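Local coordinates for protein exodeoxyribonuclease III (Neisseria meningitidis, PDB 2JC4) that probably removes nucleotides from the 3' ends of double-stranded DNA as a metal-dependent repair exonuclease of the AP endonuclease/ExoA family, at residues S187-H192 and G213-H218; T199-D202 and M207-R210. All blocks are in the same frame, centred on the assembly; numbering follows the deposited sequence.

Overall arrangement
Both contacts lie in one Endonuclease/Exonuclease/phosphatase region, with centres about 15 Å apart. Interaction 1 sets helix 187-191 against the residues that enter strand 217-221 of a six-stranded mixed sheet; interaction 2, T199-D202 with M207-R210, falls wholly within the sequence between those two segments. The chain therefore runs from helix 187-191 through a loop to helix 207-210, then back to strand 217-221. Two probable hydrogen bonds join the contacts: L214 O to T199 N (2.8 Å) and D217 OD2 to T199 OG1 (2.7 Å). D217, itself predicted to matter for catalysis, also hydrogen-bonds through OD2 to H247, a predicted proton acceptor, so the excursion is tied to the predicted active site.

Interaction 1 of 2, residues S187-H192 and G213-H218; sequences SLRQVH and GLRIDH
The guanidinium of R215 reaches helix 187-191, joining the approach to strand 217-221, next to the outermost strand 185-186 of one sheet of this DNase I-like fold, to the short helix that follows 185-186. Its side chain leaves the backbone with CG anti to N (chi1 -172°), stays extended and bends at chi3, which brings the flat end against L188 and R189. Packing is closest here. R189 CG stands over one face, 3.6 Å from R215 NH2, while H218 CE1 lies 3.7 Å above the plane on the opposite face, over its centre. L188 runs past R215 in the opposite direction, its CB 3.7 Å from R215 NH1 and its CD2 3.9 Å from R215 CD.

The two guanidinium planes are turned 59° apart, with R189 NE 3.8 Å from R215 NH2. Both groups converge on D155, whose OD1 forms salt bridges with R215 NE and R189 NH2, while D186 OD2 takes R215 NH2; the shared carboxylate probably balances their charge.

On the looser side no hydrogen bond spans the segments directly, and R189 is partly exposed. A water accepts a 2.8 Å bond from R189 NE and only a weak one from R215 NH2. NH1 of R189 donates to O of H192, the first residue past the helix, at 2.9 Å, the oxygen only 5° out of the guanidinium plane.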
loop_
_atom_site.group_PDB
_atom_site.type_symbol
_atom_site.label_atom_id
_atom_site.label_comp_id
_atom_site.label_asym_id
_atom_site.label_seq_id
_atom_site.Cartn_x
_atom_site.Cartn_y
_atom_site.Cartn_z
ATOM N N SER A 187 9.799 -6.541 2.189
ATOM C CA SER A 187 10.566 -6.057 3.350
ATOM C C SER A 187 10.176 -6.698 4.679
ATOM O O SER A 187 11.048 -7.077 5.473
ATOM C CB SER A 187 10.559 -4.540 3.471
ATOM O OG SER A 187 9.305 -4.021 3.854
ATOM N N LEU A 188 8.874 -6.823 4.937
ATOM C CA LEU A 188 8.439 -7.372 6.227
ATOM C C LEU A 188 9.035 -8.782 6.448
ATOM O O LEU A 188 9.470 -9.114 7.568
ATOM C CB LEU A 188 6.908 -7.405 6.299
ATOM C CG LEU A 188 6.322 -7.786 7.670
ATOM C CD1 LEU A 188 5.038 -6.967 7.982
ATOM C CD2 LEU A 188 6.088 -9.277 7.747
ATOM N N ARG A 189 9.082 -9.600 5.394
ATOM C CA ARG A 189 9.595 -10.977 5.532
ATOM C C ARG A 189 11.125 -11.058 5.580
ATOM O O ARG A 189 11.695 -12.039 6.077
ATOM C CB ARG A 189 9.022 -11.907 4.453
ATOM C CG ARG A 189 7.549 -12.288 4.644
ATOM C CD ARG A 189 7.358 -13.050 5.933
ATOM N NE ARG A 189 5.961 -13.423 6.161
ATOM C CZ ARG A 189 5.419 -13.626 7.360
ATOM N NH1 ARG A 189 6.154 -13.426 8.457
ATOM N NH2 ARG A 189 4.121 -13.970 7.475
ATOM N N GLN A 190 11.808 -10.025 5.091
ATOM C CA GLN A 190 13.254 -9.950 5.341
ATOM C C GLN A 190 13.529 -9.812 6.860
ATOM O O GLN A 190 14.352 -10.530 7.404
ATOM C CB GLN A 190 13.906 -8.805 4.571
ATOM C CG GLN A 190 15.370 -8.566 5.018
ATOM C CD GLN A 190 16.112 -7.624 4.101
ATOM O OE1 GLN A 190 15.984 -7.706 2.874
ATOM N NE2 GLN A 190 16.902 -6.717 4.690
ATOM N N VAL A 191 12.815 -8.911 7.527
ATOM C CA VAL A 191 12.963 -8.633 8.971
ATOM C C VAL A 191 12.346 -9.732 9.859
ATOM O O VAL A 191 12.892 -10.080 10.925
ATOM C CB VAL A 191 12.354 -7.219 9.354
ATOM C CG1 VAL A 191 12.408 -6.959 10.859
ATOM C CG2 VAL A 191 13.081 -6.097 8.635
ATOM N N HIS A 192 11.188 -10.247 9.435
ATOM C CA HIS A 192 10.370 -11.140 10.236
ATOM C C HIS A 192 9.977 -12.330 9.360
ATOM O O HIS A 192 8.829 -12.418 8.909
ATOM C CB HIS A 192 9.077 -10.440 10.676
ATOM C CG HIS A 192 9.292 -9.181 11.452
ATOM N ND1 HIS A 192 9.856 -9.171 12.710
ATOM C CD2 HIS A 192 8.946 -7.900 11.184
ATOM C CE1 HIS A 192 9.873 -7.933 13.172
ATOM N NE2 HIS A 192 9.319 -7.143 12.270
ATOM N N GLY A 213 -6.897 -12.056 10.483
ATOM C CA GLY A 213 -6.727 -11.114 9.372
ATOM C C GLY A 213 -5.899 -11.681 8.208
ATOM O O GLY A 213 -5.567 -12.881 8.172
ATOM N N LEU A 214 -5.623 -10.816 7.230
ATOM C CA LEU A 214 -4.734 -11.094 6.097
ATOM C C LEU A 214 -3.558 -10.083 6.098
ATOM O O LEU A 214 -3.720 -8.918 6.480
ATOM C CB LEU A 214 -5.483 -11.004 4.771
ATOM C CG LEU A 214 -6.822 -11.773 4.660
ATOM C CD1 LEU A 214 -7.396 -11.446 3.308
ATOM C CD2 LEU A 214 -6.621 -13.257 4.795
ATOM N N ARG A 215 -2.383 -10.549 5.696
ATOM C CA ARG A 215 -1.282 -9.628 5.370
ATOM C C ARG A 215 -1.329 -9.297 3.892
ATOM O O ARG A 215 -0.800 -10.052 3.065
ATOM C CB ARG A 215 0.101 -10.196 5.748
ATOM C CG ARG A 215 1.242 -9.185 5.596
ATOM C CD ARG A 215 2.623 -9.789 5.970
ATOM N NE ARG A 215 3.054 -10.785 4.981
ATOM C CZ ARG A 215 4.040 -10.578 4.097
ATOM N NH1 ARG A 215 4.710 -9.436 4.094
ATOM N NH2 ARG A 215 4.374 -11.525 3.239
ATOM N N ILE A 216 -1.942 -8.160 3.565
ATOM C CA ILE A 216 -2.096 -7.727 2.165
ATOM C C ILE A 216 -1.507 -6.367 1.860
ATOM O O ILE A 216 -1.483 -5.949 0.684
ATOM C CB ILE A 216 -3.589 -7.766 1.717
ATOM C CG1 ILE A 216 -4.470 -6.898 2.653
ATOM C CG2 ILE A 216 -4.088 -9.275 1.665
ATOM C CD1 ILE A 216 -5.969 -6.847 2.227
ATOM N N ASP A 217 -1.081 -5.652 2.900
ATOM C CA ASP A 217 -0.391 -4.388 2.719
ATOM C C ASP A 217 1.110 -4.586 2.880
ATOM O O ASP A 217 1.586 -5.064 3.957
ATOM C CB ASP A 217 -0.917 -3.379 3.748
ATOM C CG ASP A 217 -2.413 -3.159 3.614
ATOM O OD1 ASP A 217 -2.773 -2.300 2.804
ATOM O OD2 ASP A 217 -3.209 -3.792 4.363
ATOM N N HIS A 218 1.863 -4.217 1.839
ATOM C CA HIS A 218 3.296 -4.631 1.775
ATOM C C HIS A 218 4.186 -3.470 1.438
ATOM O O HIS A 218 3.712 -2.465 0.916
ATOM C CB HIS A 218 3.510 -5.738 0.721
ATOM C CG HIS A 218 2.601 -6.922 0.890
ATOM N ND1 HIS A 218 2.570 -7.664 2.041
ATOM C CD2 HIS A 218 1.642 -7.440 0.077
ATOM C CE1 HIS A 218 1.653 -8.619 1.924
ATOM N NE2 HIS A 218 1.079 -8.507 0.735
HETATM O O HOH W 1 4.770 -14.740 3.985
#

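Interaction 2 of 2, residues T199-D202 and M207-R210; sequences TWFD and MFQR
The ring of F201 receives the edge of F208 on one face: F208 CD1 sits 3.7 Å above the plane, over the ring centre. In turn, F201 lies at the edge of the F208 ring, with its CG in that plane. Planes at 86° and centroids 5.1 Å apart establish a T-shaped (edge-to-face) pair. The F208 ring is placed by a CG anti to its backbone N (chi1 175°), and L236 of helix 236-239 touches both phenylalanines.

Beside the rings, F201 CB approaches F208 N to 3.6 Å. M207 packs against D202, its CB 3.3 Å from D202 O and its CG 3.8 Å from D202 CB.

D202 O is the polar centre. M207 N donates to it weakly, at 3.4 Å and 142°, whereas a water donates to the same oxygen at 2.6 Å and accepts from F208 N at 2.9 Å. D202 OD1 accepts from R204 N, an Asx turn. The F201 backbone hydrogen-bonds D246, a magnesium ligand in a structure of this protein, so this loop borders the metal site. Both water bonds are shorter than the weak direct one, which suggests that the water carries more of the polar link.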
loop_
_atom_site.group_PDB
_atom_site.type_symbol
_atom_site.label_atom_id
_atom_site.label_comp_id
_atom_site.label_asym_id
_atom_site.label_seq_id
_atom_site.Cartn_x
_atom_site.Cartn_y
_atom_site.Cartn_z
ATOM N N THR A 199 -2.409 -7.272 8.265
ATOM C CA THR A 199 -2.548 -5.818 8.108
ATOM C C THR A 199 -3.989 -5.400 7.850
ATOM O O THR A 199 -4.289 -4.211 7.896
ATOM C CB THR A 199 -1.700 -5.326 6.917
ATOM O OG1 THR A 199 -2.202 -5.914 5.728
ATOM C CG2 THR A 199 -0.194 -5.750 7.079
ATOM N N TRP A 200 -4.860 -6.370 7.510
ATOM C CA TRP A 200 -6.272 -6.121 7.295
ATOM C C TRP A 200 -7.071 -7.085 8.153
ATOM O O TRP A 200 -6.705 -8.259 8.245
ATOM C CB TRP A 200 -6.661 -6.350 5.825
ATOM C CG TRP A 200 -8.140 -6.288 5.628
ATOM C CD1 TRP A 200 -8.928 -5.169 5.606
ATOM C CD2 TRP A 200 -9.014 -7.403 5.441
ATOM N NE1 TRP A 200 -10.235 -5.528 5.424
ATOM C CE2 TRP A 200 -10.321 -6.890 5.322
ATOM C CE3 TRP A 200 -8.814 -8.797 5.372
ATOM C CZ2 TRP A 200 -11.443 -7.715 5.114
ATOM C CZ3 TRP A 200 -9.921 -9.627 5.159
ATOM C CH2 TRP A 200 -11.233 -9.073 5.033
ATOM N N PHE A 201 -8.100 -6.571 8.823
ATOM C CA PHE A 201 -9.000 -7.391 9.624
ATOM C C PHE A 201 -10.428 -6.936 9.277
ATOM O O PHE A 201 -10.759 -5.753 9.385
ATOM C CB PHE A 201 -8.741 -7.176 11.130
ATOM C CG PHE A 201 -7.298 -7.390 11.564
ATOM C CD1 PHE A 201 -6.323 -6.375 11.358
ATOM C CD2 PHE A 201 -6.929 -8.575 12.214
ATOM C CE1 PHE A 201 -4.996 -6.577 11.766
ATOM C CE2 PHE A 201 -5.582 -8.783 12.641
ATOM C CZ PHE A 201 -4.639 -7.784 12.423
ATOM N N ASP A 202 -11.271 -7.875 8.836
ATOM C CA ASP A 202 -12.621 -7.541 8.467
ATOM C C ASP A 202 -13.346 -6.882 9.663
ATOM O O ASP A 202 -13.251 -7.356 10.814
ATOM C CB ASP A 202 -13.342 -8.829 8.007
ATOM C CG ASP A 202 -14.574 -8.555 7.141
ATOM O OD1 ASP A 202 -15.334 -7.606 7.404
ATOM O OD2 ASP A 202 -14.781 -9.325 6.178
ATOM N N MET A 207 -13.187 -9.184 13.716
ATOM C CA MET A 207 -12.015 -10.010 13.419
ATOM C C MET A 207 -10.721 -9.428 14.030
ATOM O O MET A 207 -9.817 -10.183 14.437
ATOM C CB MET A 207 -11.862 -10.188 11.897
ATOM C CG MET A 207 -13.038 -10.881 11.245
ATOM S SD MET A 207 -13.357 -12.509 11.941
ATOM C CE MET A 207 -12.340 -13.598 11.000
ATOM N N PHE A 208 -10.625 -8.101 14.092
ATOM C CA PHE A 208 -9.429 -7.493 14.716
ATOM C C PHE A 208 -9.332 -7.936 16.175
ATOM O O PHE A 208 -8.270 -8.366 16.639
ATOM C CB PHE A 208 -9.443 -5.954 14.688
ATOM C CG PHE A 208 -8.266 -5.333 15.437
ATOM C CD1 PHE A 208 -6.964 -5.462 14.942
ATOM C CD2 PHE A 208 -8.466 -4.636 16.624
ATOM C CE1 PHE A 208 -5.861 -4.904 15.627
ATOM C CE2 PHE A 208 -7.383 -4.094 17.336
ATOM C CZ PHE A 208 -6.066 -4.235 16.826
ATOM N N GLN A 209 -10.454 -7.860 16.895
ATOM C CA GLN A 209 -10.444 -8.273 18.320
ATOM C C GLN A 209 -10.109 -9.776 18.514
ATOM O O GLN A 209 -9.624 -10.195 19.574
ATOM C CB GLN A 209 -11.788 -7.913 18.952
ATOM C CG GLN A 209 -12.010 -6.395 19.210
ATOM C CD GLN A 209 -12.495 -5.616 17.992
ATOM O OE1 GLN A 209 -12.810 -6.184 16.952
ATOM N NE2 GLN A 209 -12.538 -4.302 18.118
ATOM N N ARG A 210 -10.394 -10.568 17.484
ATOM C CA ARG A 210 -10.108 -12.022 17.448
ATOM C C ARG A 210 -8.712 -12.374 16.875
ATOM O O ARG A 210 -8.282 -13.547 16.910
ATOM C CB ARG A 210 -11.226 -12.700 16.649
ATOM C CG ARG A 210 -12.552 -12.564 17.395
ATOM C CD ARG A 210 -13.727 -12.723 16.473
ATOM N NE ARG A 210 -13.822 -14.101 15.987
ATOM C CZ ARG A 210 -14.589 -14.500 14.961
ATOM N NH1 ARG A 210 -15.328 -13.629 14.272
ATOM N NH2 ARG A 210 -14.631 -15.787 14.650
HETATM O O HOH W 2 -12.214 -6.015 12.841
#